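Long-range contacts in acyl-CoA dehydrogenase (PDB 2Z1Q), which probably oxidises saturated acyl-CoA thioesters to their 2,3-dehydroacyl-CoA products with the help of a bound FAD cofactor: residues Y146-P151 against T192-V197; L158-R163 against G177-I182; H201-L206 against E243-E248. All coordinates share one frame; numbering follows the deposited sequence.

Contact 1: Y146-P151 against T192-V197; sequences YCLTEP and TVFAKV. With FAD (flavin-adenine dinucleotide), chain D.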
loop_
_atom_site.group_PDB
_atom_site.type_symbol
_atom_site.label_atom_id
_atom_site.label_comp_id
_atom_site.label_asym_id
_atom_site.label_seq_id
_atom_site.Cartn_x
_atom_site.Cartn_y
_atom_site.Cartn_z
ATOM N N TYR B 146 25.172 -11.844 -7.160
ATOM C CA TYR B 146 25.809 -10.537 -7.043
ATOM C C TYR B 146 25.879 -10.170 -5.564
ATOM O O TYR B 146 24.850 -10.074 -4.897
ATOM C CB TYR B 146 24.938 -9.525 -7.784
ATOM C CG TYR B 146 25.528 -8.161 -7.979
ATOM C CD1 TYR B 146 26.549 -7.945 -8.896
ATOM C CD2 TYR B 146 25.001 -7.059 -7.304
ATOM C CE1 TYR B 146 27.029 -6.655 -9.149
ATOM C CE2 TYR B 146 25.464 -5.782 -7.542
ATOM C CZ TYR B 146 26.475 -5.580 -8.465
ATOM O OH TYR B 146 26.919 -4.301 -8.700
ATOM N N CYS B 147 27.086 -9.945 -5.065
ATOM C CA CYS B 147 27.267 -9.636 -3.656
ATOM C C CYS B 147 27.855 -8.259 -3.407
ATOM O O CYS B 147 29.067 -8.087 -3.314
ATOM C CB CYS B 147 28.142 -10.710 -3.006
ATOM S SG CYS B 147 27.322 -12.224 -2.859
ATOM N N LEU B 148 26.967 -7.286 -3.265
ATOM C CA LEU B 148 27.368 -5.921 -3.041
ATOM C C LEU B 148 26.945 -5.410 -1.669
ATOM O O LEU B 148 27.757 -4.889 -0.923
ATOM C CB LEU B 148 26.777 -5.040 -4.136
ATOM C CG LEU B 148 26.998 -3.539 -3.973
ATOM C CD1 LEU B 148 28.463 -3.296 -3.684
ATOM C CD2 LEU B 148 26.563 -2.793 -5.227
ATOM N N THR B 149 25.666 -5.569 -1.360
ATOM C CA THR B 149 25.107 -5.105 -0.098
ATOM C C THR B 149 25.691 -5.795 1.140
ATOM O O THR B 149 26.028 -6.972 1.107
ATOM C CB THR B 149 23.567 -5.283 -0.109
ATOM O OG1 THR B 149 22.998 -4.447 -1.124
ATOM C CG2 THR B 149 22.972 -4.908 1.238
ATOM N N GLU B 150 25.814 -5.041 2.227
ATOM C CA GLU B 150 26.328 -5.578 3.487
ATOM C C GLU B 150 25.408 -5.114 4.618
ATOM O O GLU B 150 24.609 -4.193 4.436
ATOM C CB GLU B 150 27.769 -5.097 3.732
ATOM C CG GLU B 150 28.743 -5.517 2.621
ATOM C CD GLU B 150 30.200 -5.224 2.950
ATOM O OE1 GLU B 150 30.505 -4.826 4.094
ATOM O OE2 GLU B 150 31.048 -5.404 2.052
ATOM N N PRO B 151 25.487 -5.766 5.791
ATOM C CA PRO B 151 24.648 -5.403 6.940
ATOM C C PRO B 151 24.642 -3.891 7.214
ATOM O O PRO B 151 23.580 -3.297 7.428
ATOM C CB PRO B 151 25.257 -6.224 8.082
ATOM C CG PRO B 151 25.728 -7.471 7.366
ATOM C CD PRO B 151 26.336 -6.936 6.092
ATOM N N THR B 192 29.877 -12.642 -7.776
ATOM C CA THR B 192 30.638 -11.413 -8.033
ATOM C C THR B 192 30.602 -10.651 -6.697
ATOM O O THR B 192 29.556 -10.139 -6.294
ATOM C CB THR B 192 30.003 -10.567 -9.186
ATOM O OG1 THR B 192 30.123 -11.279 -10.420
ATOM C CG2 THR B 192 30.716 -9.231 -9.331
ATOM N N VAL B 193 31.735 -10.599 -6.000
ATOM C CA VAL B 193 31.790 -9.939 -4.697
ATOM C C VAL B 193 32.579 -8.644 -4.690
ATOM O O VAL B 193 33.656 -8.567 -5.283
ATOM C CB VAL B 193 32.412 -10.874 -3.657
ATOM C CG1 VAL B 193 32.316 -10.263 -2.250
ATOM C CG2 VAL B 193 31.733 -12.218 -3.736
ATOM N N PHE B 194 32.067 -7.631 -3.999
ATOM C CA PHE B 194 32.779 -6.364 -3.931
ATOM C C PHE B 194 33.510 -6.208 -2.600
ATOM O O PHE B 194 32.952 -6.477 -1.530
ATOM C CB PHE B 194 31.814 -5.184 -4.150
ATOM C CG PHE B 194 31.232 -5.134 -5.537
ATOM C CD1 PHE B 194 30.322 -6.100 -5.959
ATOM C CD2 PHE B 194 31.616 -4.141 -6.427
ATOM C CE1 PHE B 194 29.804 -6.073 -7.248
ATOM C CE2 PHE B 194 31.096 -4.106 -7.728
ATOM C CZ PHE B 194 30.189 -5.074 -8.134
ATOM N N ALA B 195 34.774 -5.794 -2.683
ATOM C CA ALA B 195 35.616 -5.585 -1.508
ATOM C C ALA B 195 36.642 -4.502 -1.792
ATOM O O ALA B 195 36.871 -4.129 -2.948
ATOM C CB ALA B 195 36.324 -6.873 -1.122
ATOM N N LYS B 196 37.269 -4.000 -0.739
ATOM C CA LYS B 196 38.271 -2.972 -0.911
ATOM C C LYS B 196 39.651 -3.508 -0.561
ATOM O O LYS B 196 39.846 -4.105 0.499
ATOM C CB LYS B 196 37.930 -1.764 -0.045
ATOM C CG LYS B 196 36.657 -1.058 -0.475
ATOM C CD LYS B 196 36.290 0.020 0.525
ATOM C CE LYS B 196 35.059 0.796 0.079
ATOM N NZ LYS B 196 34.619 1.763 1.126
ATOM N N VAL B 197 40.602 -3.313 -1.467
ATOM C CA VAL B 197 41.966 -3.771 -1.239
ATOM C C VAL B 197 42.587 -2.837 -0.209
ATOM O O VAL B 197 42.638 -1.622 -0.412
ATOM C CB VAL B 197 42.795 -3.740 -2.546
ATOM C CG1 VAL B 197 44.202 -4.251 -2.288
ATOM C CG2 VAL B 197 42.114 -4.595 -3.605
HETATM P PA FAD D . 18.110 1.250 4.530
HETATM O O1A FAD D . 17.235 0.119 4.349
HETATM O O2A FAD D . 19.651 1.131 4.936
HETATM O O5B FAD D . 17.697 2.571 3.798
HETATM C C5B FAD D . 16.646 3.212 4.520
HETATM C C4B FAD D . 16.542 4.494 3.726
HETATM O O4B FAD D . 17.073 4.672 2.475
HETATM C C3B FAD D . 15.277 5.453 3.889
HETATM O O3B FAD D . 15.377 6.225 5.092
HETATM C C2B FAD D . 15.572 6.229 2.540
HETATM O O2B FAD D . 15.088 7.574 2.470
HETATM C C1B FAD D . 17.045 6.024 2.750
HETATM N N9A FAD D . 18.066 6.800 2.111
HETATM C C8A FAD D . 19.280 6.258 1.802
HETATM N N7A FAD D . 20.045 7.144 1.280
HETATM C C5A FAD D . 19.375 8.312 1.193
HETATM C C6A FAD D . 19.697 9.619 0.718
HETATM N N6A FAD D . 20.949 9.861 0.190
HETATM N N1A FAD D . 18.740 10.583 0.800
HETATM C C2A FAD D . 17.543 10.350 1.330
HETATM N N3A FAD D . 17.232 9.152 1.784
HETATM C C4A FAD D . 18.078 8.110 1.753
HETATM N N1 FAD D . 21.833 -7.008 -2.741
HETATM C C2 FAD D . 22.781 -7.449 -3.596
HETATM O O2 FAD D . 23.875 -6.909 -3.576
HETATM N N3 FAD D . 22.577 -8.477 -4.458
HETATM C C4 FAD D . 21.378 -9.152 -4.526
HETATM O O4 FAD D . 21.205 -10.069 -5.291
HETATM C C4X FAD D . 20.298 -8.730 -3.600
HETATM N N5 FAD D . 19.103 -9.341 -3.555
HETATM C C5X FAD D . 18.148 -8.962 -2.666
HETATM C C6 FAD D . 16.892 -9.662 -2.578
HETATM C C7 FAD D . 15.942 -9.276 -1.618
HETATM C C7M FAD D . 14.634 -10.037 -1.516
HETATM C C8 FAD D . 16.205 -8.178 -0.738
HETATM C C8M FAD D . 15.213 -7.738 0.315
HETATM C C9 FAD D . 17.398 -7.495 -0.822
HETATM C C9A FAD D . 18.396 -7.868 -1.774
HETATM N N10 FAD D . 19.628 -7.179 -1.811
HETATM C C10 FAD D . 20.614 -7.581 -2.689
HETATM C "C1'" FAD D . 19.785 -6.103 -0.866
HETATM C "C2'" FAD D . 19.579 -4.694 -1.440
HETATM O "O2'" FAD D . 20.579 -4.380 -2.399
HETATM C "C3'" FAD D . 19.665 -3.861 -0.201
HETATM O "O3'" FAD D . 18.568 -4.269 0.666
HETATM C "C4'" FAD D . 19.517 -2.379 -0.406
HETATM O "O4'" FAD D . 20.542 -1.809 -1.224
HETATM C "C5'" FAD D . 19.541 -1.904 1.002
HETATM O "O5'" FAD D . 19.363 -0.587 1.153
HETATM P P FAD D . 19.147 -0.561 2.742
HETATM O O1P FAD D . 18.076 -1.543 3.057
HETATM O O2P FAD D . 20.511 -0.989 3.520
HETATM O O3P FAD D . 18.669 0.976 3.022
#
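Tyr146 and Phe194 meet as an offset edge-to-face pair, the edge of the phenylalanine turned toward the face of the tyrosine. Their centroids lie 5.2 Å apart with the planes at 70°, and Tyr146 CE1 comes to 3.4 Å from Phe194 CE1. Although the tyrosine projects from a face of the sheet, its far end reaches across to the neighbouring strand: CG stands anti to the backbone N (chi1 -170°), which carries the hydroxyl oxygen equally close to Phe194 CZ. Leu148 adds a second apolar contact, bringing CD1 obliquely to the ring in an off-centre CH-pi contact, 4.3 Å from the centroid of Phe194. The edge of the Phe194 ring also has the carbonyl oxygen of Cys147 lying in its plane.

Beneath these side chains the two strands run parallel. Cys147 N donates to Thr192 O at 2.8 Å, and Cys147 O in turn accepts from Phe194 N at 3.1 Å, so both bonds of Cys147 go to strand 190-197. On the side of the sheet away from the rings, Cys147 CB packs on Val193 CG2.

From the last residues of strand 144-147 into the loop, backbone polar groups point to the flavin. Tyr146 O accepts from FAD N3 at 2.8 Å, while the N-H groups of Leu148 and Thr149 both grip FAD O2, the latter almost straight at 174°. Two donors on O2 would be expected to favour negative charge at this end of the ring system. Thr149 OG1 is hydrogen-bonded to the ribityl O2'. Helix 252-288 packs on Tyr146, Leu148 and Phe194. The arrangement is that of the acyl-CoA dehydrogenase middle domain, whose beta sheet presents a strand end and the following loop to the pyrimidine edge of the flavin.

Contact 2: L158-R163 against G177-I182; sequences LAAKTR and GVKQWI. With FAD (flavin-adenine dinucleotide), chain D.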
loop_
_atom_site.group_PDB
_atom_site.type_symbol
_atom_site.label_atom_id
_atom_site.label_comp_id
_atom_site.label_asym_id
_atom_site.label_seq_id
_atom_site.Cartn_x
_atom_site.Cartn_y
_atom_site.Cartn_z
ATOM N N LEU B 158 29.020 1.656 -1.900
ATOM C CA LEU B 158 30.455 1.871 -1.823
ATOM C C LEU B 158 30.955 1.941 -0.370
ATOM O O LEU B 158 32.149 2.118 -0.121
ATOM C CB LEU B 158 30.837 3.141 -2.607
ATOM C CG LEU B 158 30.289 3.253 -4.046
ATOM C CD1 LEU B 158 30.836 4.524 -4.692
ATOM C CD2 LEU B 158 30.668 2.033 -4.889
ATOM N N ALA B 159 30.051 1.786 0.592
ATOM C CA ALA B 159 30.466 1.823 1.990
ATOM C C ALA B 159 30.822 0.419 2.466
ATOM O O ALA B 159 31.243 0.232 3.604
ATOM C CB ALA B 159 29.357 2.408 2.857
ATOM N N ALA B 160 30.650 -0.571 1.597
ATOM C CA ALA B 160 30.965 -1.944 1.959
ATOM C C ALA B 160 32.337 -2.008 2.623
ATOM O O ALA B 160 33.261 -1.301 2.220
ATOM C CB ALA B 160 30.937 -2.832 0.716
ATOM N N LYS B 161 32.473 -2.849 3.646
ATOM C CA LYS B 161 33.756 -2.976 4.325
ATOM C C LYS B 161 34.442 -4.331 4.195
ATOM O O LYS B 161 35.461 -4.576 4.840
ATOM C CB LYS B 161 33.637 -2.581 5.803
ATOM C CG LYS B 161 32.537 -3.243 6.590
ATOM C CD LYS B 161 32.475 -2.614 7.972
ATOM C CE LYS B 161 31.273 -3.097 8.761
ATOM N NZ LYS B 161 31.285 -2.568 10.159
ATOM N N THR B 162 33.894 -5.212 3.368
ATOM C CA THR B 162 34.524 -6.509 3.141
ATOM C C THR B 162 35.928 -6.165 2.618
ATOM O O THR B 162 36.068 -5.451 1.622
ATOM C CB THR B 162 33.774 -7.309 2.070
ATOM O OG1 THR B 162 32.475 -7.657 2.560
ATOM C CG2 THR B 162 34.535 -8.572 1.711
ATOM N N ARG B 163 36.954 -6.670 3.298
ATOM C CA ARG B 163 38.343 -6.380 2.940
ATOM C C ARG B 163 39.034 -7.397 2.036
ATOM O O ARG B 163 38.705 -8.579 2.025
ATOM C CB ARG B 163 39.172 -6.170 4.219
ATOM C CG ARG B 163 39.041 -7.269 5.279
ATOM C CD ARG B 163 39.372 -6.735 6.686
ATOM N NE ARG B 163 38.999 -7.690 7.727
ATOM C CZ ARG B 163 39.699 -8.782 8.013
ATOM N NH1 ARG B 163 40.810 -9.043 7.339
ATOM N NH2 ARG B 163 39.283 -9.623 8.954
ATOM N N GLY B 177 34.690 -10.609 5.099
ATOM C CA GLY B 177 33.571 -9.693 5.226
ATOM C C GLY B 177 32.239 -10.406 5.201
ATOM O O GLY B 177 32.183 -11.641 5.120
ATOM N N VAL B 178 31.161 -9.633 5.269
ATOM C CA VAL B 178 29.804 -10.178 5.249
ATOM C C VAL B 178 28.976 -9.445 4.201
ATOM O O VAL B 178 28.976 -8.216 4.151
ATOM C CB VAL B 178 29.119 -9.999 6.623
ATOM C CG1 VAL B 178 27.694 -10.536 6.582
ATOM C CG2 VAL B 178 29.935 -10.708 7.708
ATOM N N LYS B 179 28.289 -10.205 3.350
ATOM C CA LYS B 179 27.437 -9.628 2.310
ATOM C C LYS B 179 25.996 -9.999 2.674
ATOM O O LYS B 179 25.687 -11.163 2.923
ATOM C CB LYS B 179 27.815 -10.188 0.941
ATOM C CG LYS B 179 29.312 -10.226 0.672
ATOM C CD LYS B 179 29.973 -8.863 0.772
ATOM C CE LYS B 179 29.533 -7.916 -0.325
ATOM N NZ LYS B 179 30.213 -6.588 -0.198
ATOM N N GLN B 180 25.125 -9.000 2.692
ATOM C CA GLN B 180 23.733 -9.168 3.089
ATOM C C GLN B 180 22.696 -9.259 1.970
ATOM O O GLN B 180 22.755 -8.513 0.984
ATOM C CB GLN B 180 23.354 -8.000 4.010
ATOM C CG GLN B 180 22.058 -8.205 4.765
ATOM C CD GLN B 180 22.239 -9.073 5.991
ATOM O OE1 GLN B 180 22.326 -8.574 7.113
ATOM N NE2 GLN B 180 22.314 -10.381 5.783
ATOM N N TRP B 181 21.728 -10.159 2.148
ATOM C CA TRP B 181 20.634 -10.353 1.193
ATOM C C TRP B 181 21.089 -10.768 -0.214
ATOM O O TRP B 181 20.806 -10.057 -1.165
ATOM C CB TRP B 181 19.817 -9.052 1.037
ATOM C CG TRP B 181 19.089 -8.496 2.250
ATOM C CD1 TRP B 181 19.353 -7.315 2.895
ATOM C CD2 TRP B 181 17.943 -9.058 2.906
ATOM N NE1 TRP B 181 18.446 -7.108 3.905
ATOM C CE2 TRP B 181 17.568 -8.161 3.935
ATOM C CE3 TRP B 181 17.195 -10.230 2.723
ATOM C CZ2 TRP B 181 16.480 -8.400 4.777
ATOM C CZ3 TRP B 181 16.110 -10.467 3.565
ATOM C CH2 TRP B 181 15.765 -9.554 4.578
ATOM N N ILE B 182 21.765 -11.898 -0.370
ATOM C CA ILE B 182 22.220 -12.294 -1.710
ATOM C C ILE B 182 21.232 -13.210 -2.428
ATOM O O ILE B 182 21.053 -14.355 -2.035
ATOM C CB ILE B 182 23.593 -13.000 -1.634
ATOM C CG1 ILE B 182 24.669 -11.977 -1.327
ATOM C CG2 ILE B 182 23.940 -13.670 -2.945
ATOM C CD1 ILE B 182 24.566 -11.401 0.029
HETATM P PA FAD D . 18.110 1.250 4.530
HETATM O O1A FAD D . 17.235 0.119 4.349
HETATM O O2A FAD D . 19.651 1.131 4.936
HETATM O O5B FAD D . 17.697 2.571 3.798
HETATM C C5B FAD D . 16.646 3.212 4.520
HETATM C C4B FAD D . 16.542 4.494 3.726
HETATM O O4B FAD D . 17.073 4.672 2.475
HETATM C C3B FAD D . 15.277 5.453 3.889
HETATM O O3B FAD D . 15.377 6.225 5.092
HETATM C C2B FAD D . 15.572 6.229 2.540
HETATM O O2B FAD D . 15.088 7.574 2.470
HETATM C C1B FAD D . 17.045 6.024 2.750
HETATM N N9A FAD D . 18.066 6.800 2.111
HETATM C C8A FAD D . 19.280 6.258 1.802
HETATM N N7A FAD D . 20.045 7.144 1.280
HETATM C C5A FAD D . 19.375 8.312 1.193
HETATM C C6A FAD D . 19.697 9.619 0.718
HETATM N N6A FAD D . 20.949 9.861 0.190
HETATM N N1A FAD D . 18.740 10.583 0.800
HETATM C C2A FAD D . 17.543 10.350 1.330
HETATM N N3A FAD D . 17.232 9.152 1.784
HETATM C C4A FAD D . 18.078 8.110 1.753
HETATM N N1 FAD D . 21.833 -7.008 -2.741
HETATM C C2 FAD D . 22.781 -7.449 -3.596
HETATM O O2 FAD D . 23.875 -6.909 -3.576
HETATM N N3 FAD D . 22.577 -8.477 -4.458
HETATM C C4 FAD D . 21.378 -9.152 -4.526
HETATM O O4 FAD D . 21.205 -10.069 -5.291
HETATM C C4X FAD D . 20.298 -8.730 -3.600
HETATM N N5 FAD D . 19.103 -9.341 -3.555
HETATM C C5X FAD D . 18.148 -8.962 -2.666
HETATM C C6 FAD D . 16.892 -9.662 -2.578
HETATM C C7 FAD D . 15.942 -9.276 -1.618
HETATM C C7M FAD D . 14.634 -10.037 -1.516
HETATM C C8 FAD D . 16.205 -8.178 -0.738
HETATM C C8M FAD D . 15.213 -7.738 0.315
HETATM C C9 FAD D . 17.398 -7.495 -0.822
HETATM C C9A FAD D . 18.396 -7.868 -1.774
HETATM N N10 FAD D . 19.628 -7.179 -1.811
HETATM C C10 FAD D . 20.614 -7.581 -2.689
HETATM C "C1'" FAD D . 19.785 -6.103 -0.866
HETATM C "C2'" FAD D . 19.579 -4.694 -1.440
HETATM O "O2'" FAD D . 20.579 -4.380 -2.399
HETATM C "C3'" FAD D . 19.665 -3.861 -0.201
HETATM O "O3'" FAD D . 18.568 -4.269 0.666
HETATM C "C4'" FAD D . 19.517 -2.379 -0.406
HETATM O "O4'" FAD D . 20.542 -1.809 -1.224
HETATM C "C5'" FAD D . 19.541 -1.904 1.002
HETATM O "O5'" FAD D . 19.363 -0.587 1.153
HETATM P P FAD D . 19.147 -0.561 2.742
HETATM O O1P FAD D . 18.076 -1.543 3.057
HETATM O O2P FAD D . 20.511 -0.989 3.520
HETATM O O3P FAD D . 18.669 0.976 3.022
HETATM O O HOH W 1 31.534 -7.085 5.678
#
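Thr162 rests on Gly177 and on the folded side chain of Lys179, joining the loop that leads into strand 163-166 to strand 172-183 within the beta-rich middle domain of the acyl-CoA dehydrogenase fold. Strands 163-166 and 172-183 are antiparallel partners, and the contact lies at the start of their pairing.

The packing is mostly between a hydroxyl, methyl groups and aliphatic carbons. Thr162 CG2 lies 3.8 Å from Gly177 CA, and Ala160 CB reaches Lys179 NZ at 3.9 Å. Gly177, at extended backbone angles (phi 162°), also brings its CA to 3.5 Å from Thr162 OG1.

The polar partners lie largely outside the two segments. Lys179 forms a salt bridge with Glu150 and also donates to the carbonyl oxygens of Leu148 and Phe194; Thr162 OG1 is hydrogen-bonded to the same Glu150 carboxylate, which thus ties both side chains together. One water accepts from Val178 N at 2.6 Å and gives a weak bond to Thr162 OG1.

Farther along, Trp181 lays one face against the flavin methyl C8M and meets Tyr376 of the second subunit. On the strand, facing the loop, Lys179 bends at chi2 and chi3 (-58° and -67°), bringing CD to 3.3 Å from Thr162 OG1.

Contact 3: H201-L206 against E243-E248; sequences HFTAFL and ENVLGE
Leu206 crosses Leu246 at about a right angle, and every carbon of its side chain from CB outward has a neighbour on the segment 243-248. CB starts 3.7 Å from Asn244 O, the oxygen that also accepts the Leu206 N-H. At the branch point CG stays close to that same carbonyl, since a chi1 of -59° sets CG anti to its own carbonyl carbon. Beyond it the two methyls part: CD1 remains on the oxygen of Asn244, whereas CD2 goes on to the other leucine and touches Leu246 CD1 at 3.6 Å. Pro120 and Phe124 of helix 119-124 pack on Leu246, and Leu121 of that helix on Leu206, so the leucine pair faces this helix from the sheet.

The backbone below it is a short antiparallel edge, in which strand 201-208 of the middle-domain sheet takes up the brief strand 245-246 on the way to helix 252-288. Leu206 N reaches Asn244 O at 2.9 Å with an angle of 162° at the hydrogen. The bond from Leu246 N to Ala204 O is equally short, yet the donor stands 40° out of the carbonyl plane. Phe205 and Val245 form a non-hydrogen-bonded pair between these bonds.

Their side chains lie side by side and point the same way, with Phe205 CE2 against Val245 CG2. The other methyl of Val245, CG1, turns to Thr203 CG2 at 3.7 Å, so the valine spans two residues of the facing strand. On the face shared with the leucines, Ala204 CB meets Leu246 CB at 3.8 Å. Past Leu246 the chains separate around Gly247, and a water enters: it accepts from Ala204 N and donates to Leu246 O (2.7 Å) and Glu248 O.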
loop_
_atom_site.group_PDB
_atom_site.type_symbol
_atom_site.label_atom_id
_atom_site.label_comp_id
_atom_site.label_asym_id
_atom_site.label_seq_id
_atom_site.Cartn_x
_atom_site.Cartn_y
_atom_site.Cartn_z
ATOM N N HIS B 201 40.313 0.497 -1.807
ATOM C CA HIS B 201 40.090 0.345 -3.239
ATOM C C HIS B 201 38.929 -0.580 -3.555
ATOM O O HIS B 201 39.089 -1.794 -3.621
ATOM C CB HIS B 201 41.360 -0.170 -3.905
ATOM C CG HIS B 201 42.564 0.657 -3.598
ATOM N ND1 HIS B 201 43.720 0.124 -3.066
ATOM C CD2 HIS B 201 42.775 1.992 -3.698
ATOM C CE1 HIS B 201 44.588 1.095 -2.848
ATOM N NE2 HIS B 201 44.040 2.236 -3.221
ATOM N N PHE B 202 37.759 0.018 -3.746
ATOM C CA PHE B 202 36.546 -0.721 -4.063
ATOM C C PHE B 202 36.812 -1.532 -5.330
ATOM O O PHE B 202 37.020 -0.967 -6.403
ATOM C CB PHE B 202 35.393 0.266 -4.283
ATOM C CG PHE B 202 34.031 -0.366 -4.232
ATOM C CD1 PHE B 202 33.264 -0.499 -5.384
ATOM C CD2 PHE B 202 33.504 -0.801 -3.021
ATOM C CE1 PHE B 202 31.986 -1.052 -5.327
ATOM C CE2 PHE B 202 32.229 -1.354 -2.956
ATOM C CZ PHE B 202 31.469 -1.479 -4.112
ATOM N N THR B 203 36.784 -2.855 -5.196
ATOM C CA THR B 203 37.053 -3.762 -6.309
ATOM C C THR B 203 36.086 -4.956 -6.362
ATOM O O THR B 203 35.612 -5.430 -5.328
ATOM C CB THR B 203 38.506 -4.311 -6.197
ATOM O OG1 THR B 203 39.411 -3.217 -5.973
ATOM C CG2 THR B 203 38.912 -5.050 -7.469
ATOM N N ALA B 204 35.805 -5.441 -7.571
ATOM C CA ALA B 204 34.920 -6.587 -7.746
ATOM C C ALA B 204 35.766 -7.839 -7.955
ATOM O O ALA B 204 36.810 -7.778 -8.598
ATOM C CB ALA B 204 34.008 -6.371 -8.938
ATOM N N PHE B 205 35.306 -8.967 -7.417
ATOM C CA PHE B 205 36.011 -10.247 -7.532
ATOM C C PHE B 205 35.096 -11.401 -7.937
ATOM O O PHE B 205 33.937 -11.460 -7.534
ATOM C CB PHE B 205 36.680 -10.628 -6.201
ATOM C CG PHE B 205 37.680 -9.626 -5.701
ATOM C CD1 PHE B 205 37.266 -8.449 -5.082
ATOM C CD2 PHE B 205 39.043 -9.866 -5.837
ATOM C CE1 PHE B 205 38.192 -7.530 -4.605
ATOM C CE2 PHE B 205 39.980 -8.946 -5.360
ATOM C CZ PHE B 205 39.552 -7.780 -4.745
ATOM N N LEU B 206 35.630 -12.332 -8.722
ATOM C CA LEU B 206 34.871 -13.508 -9.151
ATOM C C LEU B 206 35.205 -14.615 -8.149
ATOM O O LEU B 206 36.370 -14.972 -7.995
ATOM C CB LEU B 206 35.288 -13.929 -10.560
ATOM C CG LEU B 206 35.105 -12.879 -11.662
ATOM C CD1 LEU B 206 35.933 -13.261 -12.887
ATOM C CD2 LEU B 206 33.626 -12.749 -12.014
ATOM N N GLU B 243 43.946 -13.242 -10.950
ATOM C CA GLU B 243 43.279 -13.060 -12.236
ATOM C C GLU B 243 41.758 -13.049 -12.117
ATOM O O GLU B 243 41.046 -12.852 -13.107
ATOM C CB GLU B 243 43.712 -14.142 -13.233
ATOM C CG GLU B 243 43.356 -15.572 -12.842
ATOM C CD GLU B 243 44.394 -16.233 -11.943
ATOM O OE1 GLU B 243 44.282 -17.461 -11.741
ATOM O OE2 GLU B 243 45.313 -15.541 -11.441
ATOM N N ASN B 244 41.259 -13.267 -10.907
ATOM C CA ASN B 244 39.824 -13.262 -10.690
ATOM C C ASN B 244 39.313 -11.868 -10.380
ATOM O O ASN B 244 38.139 -11.686 -10.060
ATOM C CB ASN B 244 39.435 -14.203 -9.556
ATOM C CG ASN B 244 39.302 -15.636 -10.014
ATOM O OD1 ASN B 244 39.200 -15.916 -11.209
ATOM N ND2 ASN B 244 39.280 -16.555 -9.061
ATOM N N VAL B 245 40.199 -10.884 -10.468
ATOM C CA VAL B 245 39.809 -9.511 -10.222
ATOM C C VAL B 245 38.989 -9.048 -11.417
ATOM O O VAL B 245 39.474 -9.068 -12.553
ATOM C CB VAL B 245 41.033 -8.601 -10.079
ATOM C CG1 VAL B 245 40.598 -7.143 -10.076
ATOM C CG2 VAL B 245 41.776 -8.935 -8.804
ATOM N N LEU B 246 37.748 -8.641 -11.154
ATOM C CA LEU B 246 36.838 -8.172 -12.190
ATOM C C LEU B 246 36.999 -6.671 -12.380
ATOM O O LEU B 246 36.717 -5.888 -11.467
ATOM C CB LEU B 246 35.389 -8.483 -11.800
ATOM C CG LEU B 246 34.467 -8.910 -12.948
ATOM C CD1 LEU B 246 33.067 -9.168 -12.418
ATOM C CD2 LEU B 246 34.445 -7.842 -14.023
ATOM N N GLY B 247 37.444 -6.270 -13.567
ATOM C CA GLY B 247 37.639 -4.861 -13.841
ATOM C C GLY B 247 38.972 -4.369 -13.317
ATOM O O GLY B 247 39.950 -5.119 -13.293
ATOM N N GLU B 248 39.013 -3.109 -12.891
ATOM C CA GLU B 248 40.236 -2.510 -12.367
ATOM C C GLU B 248 40.128 -2.249 -10.864
ATOM O O GLU B 248 39.073 -1.848 -10.368
ATOM C CB GLU B 248 40.533 -1.191 -13.089
ATOM C CG GLU B 248 40.583 -1.300 -14.609
ATOM C CD GLU B 248 41.154 -0.052 -15.268
ATOM O OE1 GLU B 248 40.556 1.038 -15.124
ATOM O OE2 GLU B 248 42.209 -0.161 -15.931
HETATM O O HOH W 2 36.881 -3.688 -9.962
#

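Overall arrangement
All three contacts reach one mixed sheet. Contacts 1 and 3 are joined through strands 190-197 and 201-208, antiparallel neighbours, and Phe202 packs on both Phe194 and Leu148. Contact 2 adjoins contact 1 through the side chain of Glu150, and touches contact 3 where Leu158 packs on Phe202. Contact 1 is wholly buried, and contacts 1 and 2 each reach the flavin and the second subunit; contact 3, touching neither, runs out to exposed Glu248. Their chemistry follows: parallel backbone bonds and aromatic rings in contact 1, loop packing beside a buried charge network in contact 2, and antiparallel bonds, aliphatic pairs and a bridging water in contact 3.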